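Endolysin 2638A (Staphylococcus phage 2638A, PDB 7AQH) degrades the peptidoglycan of its staphylococcal host to release new phage, the piece described here being its C-terminal SH3b cell wall-binding domain. Local coordinates at residues W2-N5 against I9-K12; F18-T21 against G25-T28; I27-Y30 against W34-H37; W62-T67 against T72-V77. One frame throughout, in Å; residues are numbered along the deposited sequence.

How the interactions relate
Four contacts within one small SH3b domain illustrate how chemistry follows place in a beta fold. Interactions 1 and 4 are antiparallel hairpins with backbone bonding, but the first lies at the surface and dresses its strands with aromatic rings under lysine and glutamine chains, whereas interaction 4, near the centre of the chain, turns one face into the hydrophobic core. Interaction 2 is buried and purely apolar. Interaction 3, again at the surface, rests on an arginine and backbone carbonyls. Interactions 2 and 3 share Ile-27 and Thr-28 on strand 26-30, one of whose neighbours in the sheet is strand 72-77 of interaction 4; interactions 1 and 2 use distant parts of strand 10-20.

Interaction 1 (W2-N5 against I9-K12); sequences WKQN and IWYK
Lys-3 and Tyr-11 form the hydrogen-bonded pair of a short antiparallel ladder, each backbone satisfying the other. Lys-3 N gives to Tyr-11 O at 2.9 Å, and Tyr-11 N returns an almost straight bond to Lys-3 O at 2.7 Å. Beyond them, Asn-5 N reaches Ile-9 O at 3.3 Å. Asn-5 then closes the turn with its side chain: OD1 accepts from Ile-9 N at 3.1 Å, the donor standing well above the amide plane, and takes a weak second bond from Asp-7 N.

The side chains lie over rings. On the face bearing Gln-4 and Trp-10, the Gln-4 amide stacks on the indole with the planes 20° apart; Gln-4 CG anti to the backbone N (chi1 -172°) and an extended chain lay it there. Lys-12 CB makes a CH-pi contact over the six-membered ring of Trp-2, 3.8 Å from its centroid. On the other face Lys-3 CB covers the Tyr-11 ring in the same way.

Strand 10-20 is in turn bonded to strand 53-57, through Trp-10 with Lys-56 and Lys-12 with Val-54. From that strand Lys-56 makes cation-pi contacts with both Trp-2 and Trp-10. The short strand 3-4 pairs with strand 10-20 at one margin of the curled sheet.

Interaction 2 (F18-T21 against G25-T28); sequences FTVT and GIIT
Phe-18 meets Ile-26 through one corner of its ring, CE1 lying 4.1 Å from Ile-26 CD1. The two side chains cross at about a right angle, and the methyl approaches the ring obliquely. Its chi1 of -175° swings the ring to the side away from the backbone N, toward the interior, where Val-77, Ile-49 and Tyr-51 also touch it.

Thr-19 follows with its side chain turned from the contact, as the alternation of a strand requires, and its OG1 shares a weak hydrogen bond with Thr-48 OG1.

Val-20 points inward again and carries most of the contact. Both of its methyls straddle the end of Ile-26: CG1 lies 3.7 Å from Ile-26 CD1, and CG2 is equally near that same CD1. CG1 also rests against Ile-26 CG1. CG2 lies in the plane of the Phe-18 ring at its edge, which joins the three residues into one apolar cluster. Leu-43 adds a further side to Val-20, and Met-75 to Ile-26.

Val-20 CG1 also touches Gly-25 CA at 4.3 Å, but the backbones keep apart, their nearest CA atoms, of Val-20 and Gly-25, being 6.8 Å from each other. Such packing between strands that follow one another in sequence without pairing is characteristic of the hydrophobic interior of a small, curled SH3-like beta barrel.

Interaction 3 (I27-Y30 against W34-H37); sequences ITRY and WTGH
Arg-29 meets segment 34-37 chiefly through backbone carbonyls, where the loop between strands 26-30 and 39-43 folds back on strand 26-30. Its one hydrogen bond across the contact, from NH1 to His-37 O at 3.1 Å, is weak, bent to 131° at the hydrogen.

In flat-group packing, Thr-35 O sits over the centre of the guanidinium, 3.3 Å above the plane, while Ile-27 CG2 covers the opposite face. The bend at chi2 (-70°) turns the chain back along its own strand toward Ile-27, bringing the guanidinium beside Thr-35; nearer the backbone, Arg-29 CG lies 3.6 Å from Trp-34 O.

In van der Waals contact, His-37 CB lies 3.2 Å from Tyr-30 O. Within the loop, a type I beta turn is closed by His-37 N bonding to Trp-34 O. The Trp-34 indole has Gly-36 N over its centre and turns its edge to a face of the His-37 ring, with CE3 over it.

Carbonyl oxygens about the cationic guanidinium suggest a largely electrostatic attraction, spread over two acceptors. With one weak bond spanning the segments, the loop probably owes much of its shape to its own turn and to bonds such as those with Asp-58 and Gly-32.

Interaction 4 (W62-T67 against T72-V77); sequences WVSWET and TVYMPV
Val-63 and Met-75 exchange backbone hydrogen bonds, Val-63 N to Met-75 O at 2.8 Å and Met-75 N to Val-63 O at 2.9 Å. Trp-65 and Val-73 repeat the pattern two residues on, the bond from Val-73 N to Trp-65 O being the straightest at 170°.

Around this ladder the two faces differ. On that of Trp-62 and Pro-76, the proline ring covers one face of the indole at a tilt: Pro-76 CB stands directly above the six-membered ring, 4.0 Å from its centroid, in a CH-pi contact. Beside it on this face, Ser-64 CB touches the Tyr-74 ring at CD2, 3.5 Å away. On the opposite face Trp-65 runs alongside Val-73, whose CB lies over its six-membered ring, 4.2 Å from the centroid. The indole reaches that place because CG sits between the backbone N and the carbonyl carbon (chi1 70°), bringing the ring back across the neighbouring strand. Val-63 CG1 meets Val-77 CG1 at 3.7 Å.

Farther out, Trp-62 NE1 is fixed by a hydrogen bond to Phe-57 O, and Ser-64 OG by one with Gln-55 NE2. This hairpin of strands 60-66 and 72-77 lies in the middle of the SH3b barrel, its Val-63 and Met-75 face turned to the core. Strand 26-30 flanks it, with Tyr-74 bonded to Arg-29 and with Ile-26 against Met-75; Ile-49 packs on Trp-65 and Met-75.

The chemistry implies a division of labour: the paired backbone groups probably make it easier to bury Val-63, Val-73 and Met-75, while the indole and serine on the other face have their polar atoms satisfied by the strand 53-57.

Interaction 1 (W2-N5 against I9-K12)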
loop_
_atom_site.group_PDB
_atom_site.type_symbol
_atom_site.label_atom_id
_atom_site.label_comp_id
_atom_site.label_asym_id
_atom_site.label_seq_id
_atom_site.Cartn_x
_atom_site.Cartn_y
_atom_site.Cartn_z
ATOM N N TRP A 2 -11.909 4.181 9.650
ATOM C CA TRP A 2 -11.555 2.856 9.158
ATOM C C TRP A 2 -12.772 1.959 8.979
ATOM O O TRP A 2 -13.759 2.073 9.707
ATOM C CB TRP A 2 -10.558 2.176 10.101
ATOM C CG TRP A 2 -9.177 2.742 10.032
ATOM C CD1 TRP A 2 -8.604 3.619 10.904
ATOM C CD2 TRP A 2 -8.194 2.475 9.026
ATOM N NE1 TRP A 2 -7.321 3.910 10.507
ATOM C CE2 TRP A 2 -7.047 3.221 9.355
ATOM C CE3 TRP A 2 -8.173 1.676 7.878
ATOM C CZ2 TRP A 2 -5.889 3.192 8.579
ATOM C CZ3 TRP A 2 -7.024 1.648 7.109
ATOM C CH2 TRP A 2 -5.898 2.401 7.462
ATOM N N LYS A 3 -12.690 1.063 7.997
ATOM C CA LYS A 3 -13.741 0.090 7.745
ATOM C C LYS A 3 -13.095 -1.202 7.268
ATOM O O LYS A 3 -12.046 -1.187 6.618
ATOM C CB LYS A 3 -14.751 0.600 6.710
ATOM C CG LYS A 3 -15.674 1.697 7.224
ATOM C CD LYS A 3 -16.623 2.168 6.130
ATOM C CE LYS A 3 -17.640 1.090 5.777
ATOM N NZ LYS A 3 -18.509 1.497 4.636
ATOM N N GLN A 4 -13.733 -2.318 7.606
ATOM C CA GLN A 4 -13.263 -3.648 7.250
ATOM C C GLN A 4 -14.283 -4.312 6.334
ATOM O O GLN A 4 -15.491 -4.237 6.581
ATOM C CB GLN A 4 -13.033 -4.491 8.510
ATOM C CG GLN A 4 -12.371 -5.834 8.275
ATOM C CD GLN A 4 -12.146 -6.590 9.568
ATOM O OE1 GLN A 4 -11.292 -7.472 9.646
ATOM N NE2 GLN A 4 -12.912 -6.241 10.596
ATOM N N ASN A 5 -13.802 -4.962 5.279
ATOM C CA ASN A 5 -14.682 -5.630 4.336
ATOM C C ASN A 5 -14.808 -7.113 4.687
ATOM O O ASN A 5 -14.303 -7.581 5.715
ATOM C CB ASN A 5 -14.175 -5.406 2.907
ATOM C CG ASN A 5 -12.787 -5.973 2.678
ATOM O OD1 ASN A 5 -12.471 -7.080 3.112
ATOM N ND2 ASN A 5 -11.946 -5.208 1.990
ATOM N N ILE A 9 -10.044 -6.986 5.102
ATOM C CA ILE A 9 -9.115 -5.943 4.686
ATOM C C ILE A 9 -9.573 -4.619 5.281
ATOM O O ILE A 9 -10.670 -4.137 4.978
ATOM C CB ILE A 9 -9.018 -5.856 3.156
ATOM C CG1 ILE A 9 -8.572 -7.197 2.569
ATOM C CG2 ILE A 9 -8.051 -4.752 2.747
ATOM C CD1 ILE A 9 -8.516 -7.212 1.057
ATOM N N TRP A 10 -8.732 -4.029 6.125
ATOM C CA TRP A 10 -9.003 -2.709 6.679
ATOM C C TRP A 10 -8.710 -1.658 5.618
ATOM O O TRP A 10 -7.587 -1.582 5.108
ATOM C CB TRP A 10 -8.156 -2.467 7.926
ATOM C CG TRP A 10 -8.517 -3.342 9.090
ATOM C CD1 TRP A 10 -7.887 -4.487 9.479
ATOM C CD2 TRP A 10 -9.588 -3.138 10.021
ATOM N NE1 TRP A 10 -8.500 -5.012 10.591
ATOM C CE2 TRP A 10 -9.548 -4.203 10.943
ATOM C CE3 TRP A 10 -10.578 -2.161 10.161
ATOM C CZ2 TRP A 10 -10.458 -4.317 11.993
ATOM C CZ3 TRP A 10 -11.481 -2.277 11.204
ATOM C CH2 TRP A 10 -11.414 -3.346 12.106
ATOM N N TYR A 11 -9.710 -0.848 5.281
ATOM C CA TYR A 11 -9.548 0.191 4.277
ATOM C C TYR A 11 -10.079 1.509 4.818
ATOM O O TYR A 11 -10.915 1.544 5.725
ATOM C CB TYR A 11 -10.262 -0.166 2.961
ATOM C CG TYR A 11 -11.773 -0.198 3.051
ATOM C CD1 TYR A 11 -12.527 0.930 2.754
ATOM C CD2 TYR A 11 -12.445 -1.356 3.420
ATOM C CE1 TYR A 11 -13.907 0.909 2.827
ATOM C CE2 TYR A 11 -13.826 -1.386 3.496
ATOM C CZ TYR A 11 -14.551 -0.251 3.200
ATOM O OH TYR A 11 -15.925 -0.273 3.274
ATOM N N LYS A 12 -9.576 2.600 4.246
ATOM C CA LYS A 12 -10.006 3.934 4.632
ATOM C C LYS A 12 -9.701 4.903 3.501
ATOM O O LYS A 12 -8.658 4.798 2.850
ATOM C CB LYS A 12 -9.310 4.392 5.918
ATOM C CG LYS A 12 -9.544 5.853 6.264
ATOM C CD LYS A 12 -8.586 6.319 7.349
ATOM C CE LYS A 12 -7.139 6.162 6.907
ATOM N NZ LYS A 12 -6.180 6.574 7.970
#

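Interaction 2 (F18-T21 against G25-T28)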
loop_
_atom_site.group_PDB
_atom_site.type_symbol
_atom_site.label_atom_id
_atom_site.label_comp_id
_atom_site.label_asym_id
_atom_site.label_seq_id
_atom_site.Cartn_x
_atom_site.Cartn_y
_atom_site.Cartn_z
ATOM N N PHE A 18 2.530 9.949 -2.079
ATOM C CA PHE A 18 3.564 9.163 -1.419
ATOM C C PHE A 18 4.819 9.129 -2.281
ATOM O O PHE A 18 4.750 8.820 -3.476
ATOM C CB PHE A 18 3.081 7.734 -1.140
ATOM C CG PHE A 18 4.057 6.902 -0.350
ATOM C CD1 PHE A 18 5.053 6.180 -0.986
ATOM C CD2 PHE A 18 3.971 6.835 1.032
ATOM C CE1 PHE A 18 5.949 5.409 -0.259
ATOM C CE2 PHE A 18 4.862 6.066 1.765
ATOM C CZ PHE A 18 5.853 5.352 1.120
ATOM N N THR A 19 5.962 9.438 -1.671
ATOM C CA THR A 19 7.262 9.376 -2.330
ATOM C C THR A 19 8.075 8.240 -1.723
ATOM O O THR A 19 8.340 8.235 -0.516
ATOM C CB THR A 19 8.023 10.697 -2.198
ATOM O OG1 THR A 19 7.096 11.788 -2.123
ATOM C CG2 THR A 19 8.982 10.890 -3.374
ATOM N N VAL A 20 8.470 7.282 -2.564
ATOM C CA VAL A 20 9.184 6.108 -2.078
ATOM C C VAL A 20 10.591 6.507 -1.656
ATOM O O VAL A 20 11.334 7.136 -2.421
ATOM C CB VAL A 20 9.215 5.014 -3.156
ATOM C CG1 VAL A 20 10.120 3.869 -2.727
ATOM C CG2 VAL A 20 7.808 4.512 -3.443
ATOM N N THR A 21 10.963 6.142 -0.430
ATOM C CA THR A 21 12.307 6.367 0.078
ATOM C C THR A 21 13.046 5.067 0.363
ATOM O O THR A 21 14.214 5.110 0.765
ATOM C CB THR A 21 12.270 7.229 1.350
ATOM O OG1 THR A 21 13.598 7.656 1.676
ATOM C CG2 THR A 21 11.703 6.436 2.515
ATOM N N GLY A 25 13.498 0.244 -3.600
ATOM C CA GLY A 25 12.167 0.405 -4.142
ATOM C C GLY A 25 11.160 -0.454 -3.402
ATOM O O GLY A 25 11.472 -1.165 -2.445
ATOM N N ILE A 26 9.916 -0.390 -3.868
ATOM C CA ILE A 26 8.818 -1.135 -3.267
ATOM C C ILE A 26 8.115 -1.938 -4.352
ATOM O O ILE A 26 7.861 -1.431 -5.450
ATOM C CB ILE A 26 7.821 -0.206 -2.546
ATOM C CG1 ILE A 26 8.572 0.746 -1.615
ATOM C CG2 ILE A 26 6.808 -1.023 -1.764
ATOM C CD1 ILE A 26 7.685 1.760 -0.934
ATOM N N ILE A 27 7.808 -3.195 -4.043
ATOM C CA ILE A 27 7.114 -4.074 -4.978
ATOM C C ILE A 27 5.616 -3.825 -4.873
ATOM O O ILE A 27 5.056 -3.783 -3.770
ATOM C CB ILE A 27 7.454 -5.546 -4.698
ATOM C CG1 ILE A 27 8.950 -5.797 -4.903
ATOM C CG2 ILE A 27 6.628 -6.461 -5.587
ATOM C CD1 ILE A 27 9.385 -7.208 -4.566
ATOM N N THR A 28 4.964 -3.657 -6.021
ATOM C CA THR A 28 3.533 -3.409 -6.089
ATOM C C THR A 28 2.802 -4.661 -6.559
ATOM O O THR A 28 3.371 -5.513 -7.247
ATOM C CB THR A 28 3.220 -2.242 -7.030
ATOM O OG1 THR A 28 3.666 -2.563 -8.354
ATOM C CG2 THR A 28 3.922 -0.976 -6.558
#

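Interaction 3 (I27-Y30 against W34-H37)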
loop_
_atom_site.group_PDB
_atom_site.type_symbol
_atom_site.label_atom_id
_atom_site.label_comp_id
_atom_site.label_asym_id
_atom_site.label_seq_id
_atom_site.Cartn_x
_atom_site.Cartn_y
_atom_site.Cartn_z
ATOM N N ILE A 27 7.808 -3.195 -4.043
ATOM C CA ILE A 27 7.114 -4.074 -4.978
ATOM C C ILE A 27 5.616 -3.825 -4.873
ATOM O O ILE A 27 5.056 -3.783 -3.770
ATOM C CB ILE A 27 7.454 -5.546 -4.698
ATOM C CG1 ILE A 27 8.950 -5.797 -4.903
ATOM C CG2 ILE A 27 6.628 -6.461 -5.587
ATOM C CD1 ILE A 27 9.385 -7.208 -4.566
ATOM N N THR A 28 4.964 -3.657 -6.021
ATOM C CA THR A 28 3.533 -3.409 -6.089
ATOM C C THR A 28 2.802 -4.661 -6.559
ATOM O O THR A 28 3.371 -5.513 -7.247
ATOM C CB THR A 28 3.220 -2.242 -7.030
ATOM O OG1 THR A 28 3.666 -2.563 -8.354
ATOM C CG2 THR A 28 3.922 -0.976 -6.558
ATOM N N ARG A 29 1.530 -4.761 -6.178
ATOM C CA ARG A 29 0.719 -5.941 -6.442
ATOM C C ARG A 29 -0.573 -5.539 -7.140
ATOM O O ARG A 29 -1.009 -4.388 -7.073
ATOM C CB ARG A 29 0.393 -6.698 -5.146
ATOM C CG ARG A 29 1.609 -7.149 -4.353
ATOM C CD ARG A 29 2.354 -8.274 -5.055
ATOM N NE ARG A 29 3.582 -8.636 -4.354
ATOM C CZ ARG A 29 4.377 -9.641 -4.710
ATOM N NH1 ARG A 29 4.074 -10.390 -5.760
ATOM N NH2 ARG A 29 5.475 -9.897 -4.013
ATOM N N TYR A 30 -1.184 -6.508 -7.818
ATOM C CA TYR A 30 -2.499 -6.323 -8.412
ATOM C C TYR A 30 -3.582 -6.880 -7.484
ATOM O O TYR A 30 -3.301 -7.490 -6.448
ATOM C CB TYR A 30 -2.563 -6.985 -9.796
ATOM C CG TYR A 30 -1.838 -6.229 -10.897
ATOM C CD1 TYR A 30 -2.187 -4.923 -11.219
ATOM C CD2 TYR A 30 -0.805 -6.824 -11.616
ATOM C CE1 TYR A 30 -1.526 -4.228 -12.222
ATOM C CE2 TYR A 30 -0.141 -6.134 -12.621
ATOM C CZ TYR A 30 -0.505 -4.839 -12.918
ATOM O OH TYR A 30 0.158 -4.158 -13.915
ATOM N N TRP A 34 -2.145 -7.733 -0.755
ATOM C CA TRP A 34 -1.700 -9.033 -0.275
ATOM C C TRP A 34 -0.440 -9.444 -1.018
ATOM O O TRP A 34 -0.382 -9.352 -2.247
ATOM C CB TRP A 34 -2.788 -10.096 -0.454
ATOM C CG TRP A 34 -2.344 -11.460 -0.039
ATOM C CD1 TRP A 34 -1.760 -11.808 1.143
ATOM C CD2 TRP A 34 -2.438 -12.661 -0.810
ATOM N NE1 TRP A 34 -1.489 -13.154 1.158
ATOM C CE2 TRP A 34 -1.896 -13.701 -0.030
ATOM C CE3 TRP A 34 -2.932 -12.960 -2.083
ATOM C CZ2 TRP A 34 -1.832 -15.017 -0.482
ATOM C CZ3 TRP A 34 -2.869 -14.266 -2.530
ATOM C CH2 TRP A 34 -2.322 -15.278 -1.731
ATOM N N THR A 35 0.567 -9.891 -0.264
ATOM C CA THR A 35 1.834 -10.287 -0.867
ATOM C C THR A 35 1.672 -11.444 -1.844
ATOM O O THR A 35 2.505 -11.602 -2.744
ATOM C CB THR A 35 2.834 -10.669 0.227
ATOM O OG1 THR A 35 3.973 -9.801 0.165
ATOM C CG2 THR A 35 3.288 -12.112 0.058
ATOM N N GLY A 36 0.624 -12.254 -1.692
ATOM C CA GLY A 36 0.412 -13.391 -2.568
ATOM C C GLY A 36 -0.153 -13.073 -3.935
ATOM O O GLY A 36 -0.171 -13.956 -4.797
ATOM N N HIS A 37 -0.613 -11.846 -4.159
ATOM C CA HIS A 37 -1.174 -11.480 -5.449
ATOM C C HIS A 37 -0.074 -11.265 -6.484
ATOM O O HIS A 37 1.099 -11.094 -6.139
ATOM C CB HIS A 37 -2.028 -10.223 -5.320
ATOM C CG HIS A 37 -3.392 -10.475 -4.755
ATOM N ND1 HIS A 37 -4.066 -9.547 -3.991
ATOM C CD2 HIS A 37 -4.210 -11.551 -4.850
ATOM C CE1 HIS A 37 -5.240 -10.040 -3.637
ATOM N NE2 HIS A 37 -5.352 -11.254 -4.145
#

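Interaction 4 (W62-T67 against T72-V77)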
loop_
_atom_site.group_PDB
_atom_site.type_symbol
_atom_site.label_atom_id
_atom_site.label_comp_id
_atom_site.label_asym_id
_atom_site.label_seq_id
_atom_site.Cartn_x
_atom_site.Cartn_y
_atom_site.Cartn_z
ATOM N N TRP A 62 -1.037 -0.553 3.448
ATOM C CA TRP A 62 -0.978 -0.405 2.003
ATOM C C TRP A 62 -1.645 0.894 1.570
ATOM O O TRP A 62 -2.511 1.438 2.259
ATOM C CB TRP A 62 -1.657 -1.586 1.294
ATOM C CG TRP A 62 -1.111 -2.931 1.675
ATOM C CD1 TRP A 62 -1.238 -3.554 2.883
ATOM C CD2 TRP A 62 -0.354 -3.819 0.844
ATOM N NE1 TRP A 62 -0.609 -4.775 2.855
ATOM C CE2 TRP A 62 -0.057 -4.961 1.616
ATOM C CE3 TRP A 62 0.101 -3.761 -0.476
ATOM C CZ2 TRP A 62 0.674 -6.034 1.110
ATOM C CZ3 TRP A 62 0.828 -4.828 -0.976
ATOM C CH2 TRP A 62 1.108 -5.948 -0.184
ATOM N N VAL A 63 -1.219 1.386 0.410
ATOM C CA VAL A 63 -1.882 2.485 -0.280
ATOM C C VAL A 63 -2.210 2.016 -1.688
ATOM O O VAL A 63 -1.434 1.275 -2.301
ATOM C CB VAL A 63 -1.012 3.759 -0.316
ATOM C CG1 VAL A 63 -0.619 4.176 1.094
ATOM C CG2 VAL A 63 0.221 3.538 -1.180
ATOM N N SER A 64 -3.362 2.443 -2.200
ATOM C CA SER A 64 -3.842 1.988 -3.495
ATOM C C SER A 64 -4.167 3.182 -4.379
ATOM O O SER A 64 -4.475 4.274 -3.894
ATOM C CB SER A 64 -5.085 1.097 -3.353
ATOM O OG SER A 64 -6.179 1.829 -2.831
ATOM N N TRP A 65 -4.090 2.956 -5.687
ATOM C CA TRP A 65 -4.447 3.967 -6.671
ATOM C C TRP A 65 -4.790 3.256 -7.969
ATOM O O TRP A 65 -4.518 2.065 -8.140
ATOM C CB TRP A 65 -3.308 4.967 -6.890
ATOM C CG TRP A 65 -2.128 4.369 -7.596
ATOM C CD1 TRP A 65 -1.909 4.340 -8.943
ATOM C CD2 TRP A 65 -1.009 3.708 -6.995
ATOM N NE1 TRP A 65 -0.722 3.704 -9.217
ATOM C CE2 TRP A 65 -0.150 3.307 -8.038
ATOM C CE3 TRP A 65 -0.648 3.416 -5.675
ATOM C CZ2 TRP A 65 1.045 2.631 -7.804
ATOM C CZ3 TRP A 65 0.539 2.746 -5.445
ATOM C CH2 TRP A 65 1.370 2.360 -6.504
ATOM N N GLU A 66 -5.395 4.002 -8.887
ATOM C CA GLU A 66 -5.706 3.488 -10.211
ATOM C C GLU A 66 -4.671 4.000 -11.202
ATOM O O GLU A 66 -4.263 5.164 -11.144
ATOM C CB GLU A 66 -7.112 3.904 -10.647
ATOM C CG GLU A 66 -8.232 3.233 -9.865
ATOM C CD GLU A 66 -8.525 3.926 -8.547
ATOM O OE1 GLU A 66 -7.942 5.002 -8.296
ATOM O OE2 GLU A 66 -9.339 3.394 -7.762
ATOM N N THR A 67 -4.251 3.127 -12.114
ATOM C CA THR A 67 -3.287 3.494 -13.136
ATOM C C THR A 67 -4.001 4.124 -14.330
ATOM O O THR A 67 -5.224 4.277 -14.352
ATOM C CB THR A 67 -2.474 2.272 -13.563
ATOM O OG1 THR A 67 -3.347 1.295 -14.145
ATOM C CG2 THR A 67 -1.764 1.659 -12.365
ATOM N N THR A 72 -6.168 -1.307 -10.554
ATOM C CA THR A 72 -5.880 -0.835 -9.207
ATOM C C THR A 72 -4.604 -1.508 -8.717
ATOM O O THR A 72 -4.453 -2.727 -8.837
ATOM C CB THR A 72 -7.040 -1.120 -8.255
ATOM O OG1 THR A 72 -8.196 -0.385 -8.674
ATOM C CG2 THR A 72 -6.666 -0.697 -6.844
ATOM N N VAL A 73 -3.684 -0.710 -8.179
ATOM C CA VAL A 73 -2.400 -1.199 -7.691
ATOM C C VAL A 73 -2.292 -0.909 -6.202
ATOM O O VAL A 73 -2.620 0.195 -5.751
ATOM C CB VAL A 73 -1.216 -0.564 -8.452
ATOM C CG1 VAL A 73 0.105 -1.071 -7.893
ATOM C CG2 VAL A 73 -1.319 -0.855 -9.942
ATOM N N TYR A 74 -1.829 -1.898 -5.445
ATOM C CA TYR A 74 -1.648 -1.783 -4.006
ATOM C C TYR A 74 -0.164 -1.835 -3.670
ATOM O O TYR A 74 0.585 -2.631 -4.246
ATOM C CB TYR A 74 -2.392 -2.899 -3.268
ATOM C CG TYR A 74 -3.879 -2.924 -3.540
ATOM C CD1 TYR A 74 -4.386 -3.538 -4.676
ATOM C CD2 TYR A 74 -4.776 -2.342 -2.654
ATOM C CE1 TYR A 74 -5.744 -3.563 -4.929
ATOM C CE2 TYR A 74 -6.137 -2.365 -2.897
ATOM C CZ TYR A 74 -6.616 -2.978 -4.036
ATOM O OH TYR A 74 -7.968 -3.004 -4.283
ATOM N N MET A 75 0.255 -0.988 -2.729
ATOM C CA MET A 75 1.654 -0.890 -2.344
ATOM C C MET A 75 1.773 -0.895 -0.826
ATOM O O MET A 75 1.051 -0.146 -0.143
ATOM C CB MET A 75 2.291 0.382 -2.920
ATOM C CG MET A 75 3.798 0.453 -2.743
ATOM S SD MET A 75 4.438 2.137 -2.851
ATOM C CE MET A 75 3.705 2.687 -4.386
ATOM N N PRO A 76 2.658 -1.712 -0.257
ATOM C CA PRO A 76 2.922 -1.620 1.181
ATOM C C PRO A 76 3.769 -0.398 1.500
ATOM O O PRO A 76 4.608 0.030 0.703
ATOM C CB PRO A 76 3.678 -2.917 1.486
ATOM C CG PRO A 76 4.364 -3.245 0.201
ATOM C CD PRO A 76 3.440 -2.782 -0.899
ATOM N N VAL A 77 3.540 0.166 2.684
ATOM C CA VAL A 77 4.214 1.401 3.068
ATOM C C VAL A 77 4.793 1.286 4.472
ATOM O O VAL A 77 5.562 2.148 4.907
ATOM C CB VAL A 77 3.257 2.604 2.969
ATOM C CG1 VAL A 77 2.834 2.826 1.525
ATOM C CG2 VAL A 77 2.042 2.389 3.859
#